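Local coordinates for archaeal flagellar ATP-binding protein FlaH (Methanocaldococcus jannaschii DSM 2661, PDB 4WIA), which probably binds and hydrolyses ATP as a KaiC-like P-loop accessory protein of the archaellum, where it may regulate filament assembly, at residues 186-191 with 195-200; 213-218 with 225-230. All coordinates share one frame; numbering follows the deposited sequence.

Contact 1 of 2, residues 186-191 with 195-200; sequences TELFTF and LKNLAK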
loop_
_atom_site.group_PDB
_atom_site.type_symbol
_atom_site.label_atom_id
_atom_site.label_comp_id
_atom_site.label_asym_id
_atom_site.label_seq_id
_atom_site.Cartn_x
_atom_site.Cartn_y
_atom_site.Cartn_z
ATOM N N THR A 186 -24.660 -11.296 -12.714
ATOM C CA THR A 186 -24.990 -9.876 -12.747
ATOM C C THR A 186 -26.296 -9.604 -13.483
ATOM O O THR A 186 -26.577 -10.264 -14.468
ATOM C CB THR A 186 -23.877 -9.049 -13.391
ATOM O OG1 THR A 186 -23.585 -9.540 -14.687
ATOM C CG2 THR A 186 -22.635 -9.134 -12.572
ATOM N N GLU A 187 -27.081 -8.643 -12.969
ATOM C CA GLU A 187 -28.279 -8.116 -13.634
ATOM C C GLU A 187 -28.465 -6.629 -13.345
ATOM O O GLU A 187 -27.830 -6.057 -12.459
ATOM C CB GLU A 187 -29.568 -8.840 -13.211
ATOM C CG GLU A 187 -29.616 -10.319 -13.607
ATOM C CD GLU A 187 -30.995 -10.985 -13.677
ATOM O OE1 GLU A 187 -31.989 -10.514 -14.255
ATOM O OE2 GLU A 187 -31.084 -12.094 -13.162
ATOM N N LEU A 188 -29.349 -6.026 -14.112
ATOM C CA LEU A 188 -29.796 -4.696 -13.856
ATOM C C LEU A 188 -31.164 -4.790 -13.229
ATOM O O LEU A 188 -31.916 -5.705 -13.514
ATOM C CB LEU A 188 -29.929 -3.903 -15.146
ATOM C CG LEU A 188 -28.646 -3.490 -15.845
ATOM C CD1 LEU A 188 -29.040 -2.711 -17.104
ATOM C CD2 LEU A 188 -27.723 -2.657 -14.972
ATOM N N PHE A 189 -31.473 -3.853 -12.345
ATOM C CA PHE A 189 -32.816 -3.736 -11.804
ATOM C C PHE A 189 -33.006 -2.296 -11.390
ATOM O O PHE A 189 -32.031 -1.554 -11.207
ATOM C CB PHE A 189 -33.026 -4.692 -10.626
ATOM C CG PHE A 189 -32.345 -4.237 -9.341
ATOM C CD1 PHE A 189 -30.968 -4.257 -9.212
ATOM C CD2 PHE A 189 -33.100 -3.785 -8.280
ATOM C CE1 PHE A 189 -30.355 -3.858 -8.049
ATOM C CE2 PHE A 189 -32.495 -3.366 -7.115
ATOM C CZ PHE A 189 -31.125 -3.402 -6.995
ATOM N N THR A 190 -34.261 -1.932 -11.226
ATOM C CA THR A 190 -34.606 -0.577 -10.932
ATOM C C THR A 190 -35.416 -0.503 -9.657
ATOM O O THR A 190 -36.442 -1.155 -9.522
ATOM C CB THR A 190 -35.427 0.052 -12.075
ATOM O OG1 THR A 190 -34.597 0.163 -13.239
ATOM C CG2 THR A 190 -35.921 1.442 -11.702
ATOM N N PHE A 191 -34.958 0.320 -8.730
ATOM C CA PHE A 191 -35.732 0.591 -7.534
ATOM C C PHE A 191 -35.795 2.104 -7.303
ATOM O O PHE A 191 -34.790 2.821 -7.326
ATOM C CB PHE A 191 -35.149 -0.193 -6.340
ATOM C CG PHE A 191 -36.092 -0.343 -5.191
ATOM C CD1 PHE A 191 -37.058 -1.354 -5.177
ATOM C CD2 PHE A 191 -36.021 0.518 -4.106
ATOM C CE1 PHE A 191 -37.960 -1.475 -4.121
ATOM C CE2 PHE A 191 -36.915 0.394 -3.040
ATOM C CZ PHE A 191 -37.889 -0.600 -3.052
ATOM N N LEU A 195 -31.759 2.886 -11.818
ATOM C CA LEU A 195 -31.256 1.656 -12.366
ATOM C C LEU A 195 -29.952 1.289 -11.663
ATOM O O LEU A 195 -29.110 2.135 -11.449
ATOM C CB LEU A 195 -31.131 1.850 -13.869
ATOM C CG LEU A 195 -30.778 0.704 -14.820
ATOM C CD1 LEU A 195 -31.300 0.887 -16.252
ATOM C CD2 LEU A 195 -29.272 0.564 -14.814
ATOM N N LYS A 196 -29.805 0.029 -11.248
ATOM C CA LYS A 196 -28.662 -0.404 -10.438
ATOM C C LYS A 196 -28.205 -1.730 -10.924
ATOM O O LYS A 196 -28.958 -2.419 -11.600
ATOM C CB LYS A 196 -29.067 -0.556 -8.969
ATOM C CG LYS A 196 -29.421 0.785 -8.306
ATOM C CD LYS A 196 -29.585 0.658 -6.786
ATOM C CE LYS A 196 -31.038 0.662 -6.413
ATOM N NZ LYS A 196 -31.264 0.321 -4.983
ATOM N N ASN A 197 -26.987 -2.102 -10.552
ATOM C CA ASN A 197 -26.482 -3.416 -10.820
ATOM C C ASN A 197 -26.597 -4.295 -9.608
ATOM O O ASN A 197 -26.486 -3.818 -8.483
ATOM C CB ASN A 197 -25.042 -3.321 -11.189
ATOM C CG ASN A 197 -24.821 -2.342 -12.306
ATOM O OD1 ASN A 197 -24.950 -1.139 -12.106
ATOM N ND2 ASN A 197 -24.470 -2.842 -13.482
ATOM N N LEU A 198 -26.847 -5.578 -9.823
ATOM C CA LEU A 198 -26.784 -6.521 -8.744
ATOM C C LEU A 198 -25.842 -7.589 -9.168
ATOM O O LEU A 198 -25.999 -8.114 -10.253
ATOM C CB LEU A 198 -28.159 -7.122 -8.451
ATOM C CG LEU A 198 -28.154 -8.303 -7.480
ATOM C CD1 LEU A 198 -27.929 -7.823 -6.069
ATOM C CD2 LEU A 198 -29.468 -9.066 -7.555
ATOM N N ALA A 199 -24.892 -7.903 -8.292
ATOM C CA ALA A 199 -23.994 -9.023 -8.438
ATOM C C ALA A 199 -24.331 -10.028 -7.367
ATOM O O ALA A 199 -24.183 -9.748 -6.191
ATOM C CB ALA A 199 -22.595 -8.560 -8.265
ATOM N N LYS A 200 -24.835 -11.202 -7.754
ATOM C CA LYS A 200 -25.188 -12.202 -6.807
ATOM C C LYS A 200 -24.174 -13.353 -6.832
ATOM O O LYS A 200 -23.859 -13.912 -7.894
ATOM C CB LYS A 200 -26.562 -12.697 -7.122
ATOM C CG LYS A 200 -27.134 -13.573 -6.036
ATOM C CD LYS A 200 -28.512 -14.061 -6.451
ATOM C CE LYS A 200 -29.495 -14.096 -5.310
ATOM N NZ LYS A 200 -30.853 -14.029 -5.907
#
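E187 pairs with L198, and F189 with K196, each through two backbone hydrogen bonds. The shortest, K196 N to F189 O, is 2.7 Å. They alternate with non-hydrogen-bonded pairs in a regular antiparallel ladder: L188 with N197 between them, T186 with A199 and T190 with L195 at the ends.

Apolar packing differs on the two faces. On one, L188 CD2 touches L195 CD2 at 3.6 Å and lies as close to N197 ND2, the leucine and asparagine running side by side. On the other, F189 turns its ring across the neighbouring strand: with CG held between backbone N and carbonyl carbon (chi1 75°), F189 CE1 comes to 3.7 Å from K196 CB and 4.0 Å from L198 CB, while N197 O lies at the ring edge. With F189 cut back to an alanine, K196 CB and L198 CB would probably lose the ring that they share.

The polar ends find partners outside the hairpin: E187 in R185, K196 NZ in E228, T186 OG1 and N197 ND2 in T38 of the probable Walker A loop. K196 is probably one of the ATP-binding residues, as in related proteins. In the main sheet strand 182-191 lies beside parallel strand 29-33, and strand 194-204 beside antiparallel strand 214-220.

Contact 2 of 2, residues 213-218 with 225-230; sequences KNIVFR and IAVEIA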
loop_
_atom_site.group_PDB
_atom_site.type_symbol
_atom_site.label_atom_id
_atom_site.label_comp_id
_atom_site.label_asym_id
_atom_site.label_seq_id
_atom_site.Cartn_x
_atom_site.Cartn_y
_atom_site.Cartn_z
ATOM N N LYS A 213 -24.228 -12.187 -0.110
ATOM C CA LYS A 213 -24.710 -12.877 -1.272
ATOM C C LYS A 213 -25.121 -11.920 -2.389
ATOM O O LYS A 213 -24.830 -12.159 -3.558
ATOM C CB LYS A 213 -25.906 -13.723 -0.885
ATOM C CG LYS A 213 -26.189 -14.802 -1.897
ATOM C CD LYS A 213 -27.160 -15.866 -1.435
ATOM C CE LYS A 213 -27.476 -16.817 -2.585
ATOM N NZ LYS A 213 -28.387 -17.913 -2.150
ATOM N N ASN A 214 -25.819 -10.853 -2.036
ATOM C CA ASN A 214 -26.260 -9.873 -3.015
ATOM C C ASN A 214 -25.498 -8.607 -2.864
ATOM O O ASN A 214 -25.587 -7.977 -1.861
ATOM C CB ASN A 214 -27.712 -9.596 -2.814
ATOM C CG ASN A 214 -28.553 -10.800 -3.100
ATOM O OD1 ASN A 214 -28.593 -11.284 -4.233
ATOM N ND2 ASN A 214 -29.226 -11.304 -2.087
ATOM N N ILE A 215 -24.778 -8.195 -3.883
ATOM C CA ILE A 215 -24.032 -6.939 -3.811
ATOM C C ILE A 215 -24.644 -5.951 -4.807
ATOM O O ILE A 215 -24.562 -6.129 -6.023
ATOM C CB ILE A 215 -22.559 -7.171 -4.082
ATOM C CG1 ILE A 215 -21.976 -8.107 -3.017
ATOM C CG2 ILE A 215 -21.812 -5.858 -4.048
ATOM C CD1 ILE A 215 -20.607 -8.663 -3.390
ATOM N N VAL A 216 -25.330 -4.929 -4.281
ATOM C CA VAL A 216 -25.911 -3.896 -5.129
ATOM C C VAL A 216 -24.910 -2.765 -5.340
ATOM O O VAL A 216 -24.215 -2.376 -4.427
ATOM C CB VAL A 216 -27.186 -3.342 -4.529
ATOM C CG1 VAL A 216 -27.790 -2.288 -5.437
ATOM C CG2 VAL A 216 -28.177 -4.477 -4.274
ATOM N N PHE A 217 -24.800 -2.282 -6.573
ATOM C CA PHE A 217 -23.941 -1.138 -6.868
ATOM C C PHE A 217 -24.451 -0.336 -8.038
ATOM O O PHE A 217 -25.355 -0.773 -8.756
ATOM C CB PHE A 217 -22.488 -1.556 -7.126
ATOM C CG PHE A 217 -22.302 -2.505 -8.285
ATOM C CD1 PHE A 217 -22.452 -3.882 -8.112
ATOM C CD2 PHE A 217 -21.937 -2.046 -9.547
ATOM C CE1 PHE A 217 -22.282 -4.772 -9.172
ATOM C CE2 PHE A 217 -21.742 -2.947 -10.616
ATOM C CZ PHE A 217 -21.925 -4.309 -10.424
ATOM N N ARG A 218 -23.876 0.856 -8.190
ATOM C CA ARG A 218 -24.028 1.646 -9.397
ATOM C C ARG A 218 -22.617 2.069 -9.819
ATOM O O ARG A 218 -21.671 2.061 -9.036
ATOM C CB ARG A 218 -24.947 2.831 -9.178
ATOM C CG ARG A 218 -24.432 3.854 -8.194
ATOM C CD ARG A 218 -25.519 4.687 -7.513
ATOM N NE ARG A 218 -25.088 5.087 -6.157
ATOM C CZ ARG A 218 -25.012 4.253 -5.104
ATOM N NH1 ARG A 218 -24.615 4.695 -3.909
ATOM N NH2 ARG A 218 -25.328 2.964 -5.241
ATOM N N ILE A 225 -17.187 1.684 -9.000
ATOM C CA ILE A 225 -18.196 0.980 -8.287
ATOM C C ILE A 225 -18.478 1.775 -6.997
ATOM O O ILE A 225 -17.587 1.936 -6.167
ATOM C CB ILE A 225 -17.659 -0.421 -7.896
ATOM C CG1 ILE A 225 -17.619 -1.367 -9.049
ATOM C CG2 ILE A 225 -18.535 -1.128 -6.892
ATOM C CD1 ILE A 225 -16.701 -0.878 -10.096
ATOM N N ALA A 226 -19.718 2.241 -6.865
ATOM C CA ALA A 226 -20.251 2.739 -5.600
ATOM C C ALA A 226 -21.124 1.611 -5.060
ATOM O O ALA A 226 -22.176 1.344 -5.614
ATOM C CB ALA A 226 -21.067 3.975 -5.826
ATOM N N VAL A 227 -20.659 0.934 -4.015
ATOM C CA VAL A 227 -21.402 -0.164 -3.392
ATOM C C VAL A 227 -22.449 0.385 -2.449
ATOM O O VAL A 227 -22.180 1.227 -1.628
ATOM C CB VAL A 227 -20.462 -1.051 -2.584
ATOM C CG1 VAL A 227 -21.203 -2.272 -2.097
ATOM C CG2 VAL A 227 -19.309 -1.475 -3.458
ATOM N N GLU A 228 -23.679 -0.042 -2.613
ATOM C CA GLU A 228 -24.748 0.406 -1.746
ATOM C C GLU A 228 -24.510 -0.165 -0.369
ATOM O O GLU A 228 -24.244 -1.336 -0.246
ATOM C CB GLU A 228 -26.020 -0.208 -2.251
ATOM C CG GLU A 228 -27.270 0.333 -1.638
ATOM C CD GLU A 228 -28.356 0.404 -2.685
ATOM O OE1 GLU A 228 -29.444 -0.173 -2.435
ATOM O OE2 GLU A 228 -28.063 1.008 -3.768
ATOM N N ILE A 229 -24.512 0.669 0.650
ATOM C CA ILE A 229 -24.352 0.166 2.001
ATOM C C ILE A 229 -25.672 -0.569 2.381
ATOM O O ILE A 229 -26.736 0.035 2.418
ATOM C CB ILE A 229 -24.012 1.294 3.020
ATOM C CG1 ILE A 229 -22.947 2.260 2.498
ATOM C CG2 ILE A 229 -23.550 0.728 4.362
ATOM C CD1 ILE A 229 -21.529 1.744 2.539
ATOM N N ALA A 230 -25.591 -1.872 2.645
ATOM C CA ALA A 230 -26.787 -2.707 2.834
ATOM C C ALA A 230 -27.411 -2.438 4.193
ATOM O O ALA A 230 -28.610 -2.149 4.271
ATOM C CB ALA A 230 -26.462 -4.202 2.642
#
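This is the last beta hairpin of the chain, an antiparallel pairing of strands 214-220 and 224-227 at one edge of the main sheet as counted within the subunit. F217 and V227 form a non-hydrogen-bonded pair, R218 and A226 a hydrogen-bonded one. The latter two exchange two hydrogen bonds, A226 N reaching R218 O at 2.9 Å, while E228 N, just past the strand, donates to V216 O at 3.0 Å.

On the buried face the contacts are apolar. F217 CB meets I225 CG2 at 4.0 Å, and I215 CG2 approaches V227 CG1 at 4.1 Å. The other face carries the charges. R218 runs extended from CG to NE and lays its guanidinium over A226, whose CB sits 4.0 Å above the centre of the plane. R218 NH2 then lies 3.7 Å from E228 OE2, a long salt bridge with the two planar groups turned 53° apart. E228, its CG anti to the backbone N (chi1 -169°), lies alongside V216, pointing the same way, with E228 OE2 3.7 Å from V216 CG1.

The carboxylate has a second cationic partner, since OE1 forms a salt bridge with K196 of the adjoining strand 194-204. That strand flanks 214-220 on the side away from 224-227, while I225 packs on V42 and R46 of helix 40-53.

In the fold
Contacts 1 and 2 are successive hairpins of one sheet, stitched together where strand 194-204 meets strand 214-220: N197 N probably bonds to F217 O, and I215 N to A199 O. Both are partly buried, but contact 1 has exposed residues at its turn end (T190, F191, L195), whereas contact 2 has no fully exposed residue among those that touch. Contact 1 relies on a long backbone ladder and apolar packing; contact 2 has a shorter ladder and adds a long salt bridge. The two also share one ion pair. Towards the probable nucleotide site, contact 1 reaches the phosphate-binding loop through T186 and N197, and contact 2 the following helix through I225.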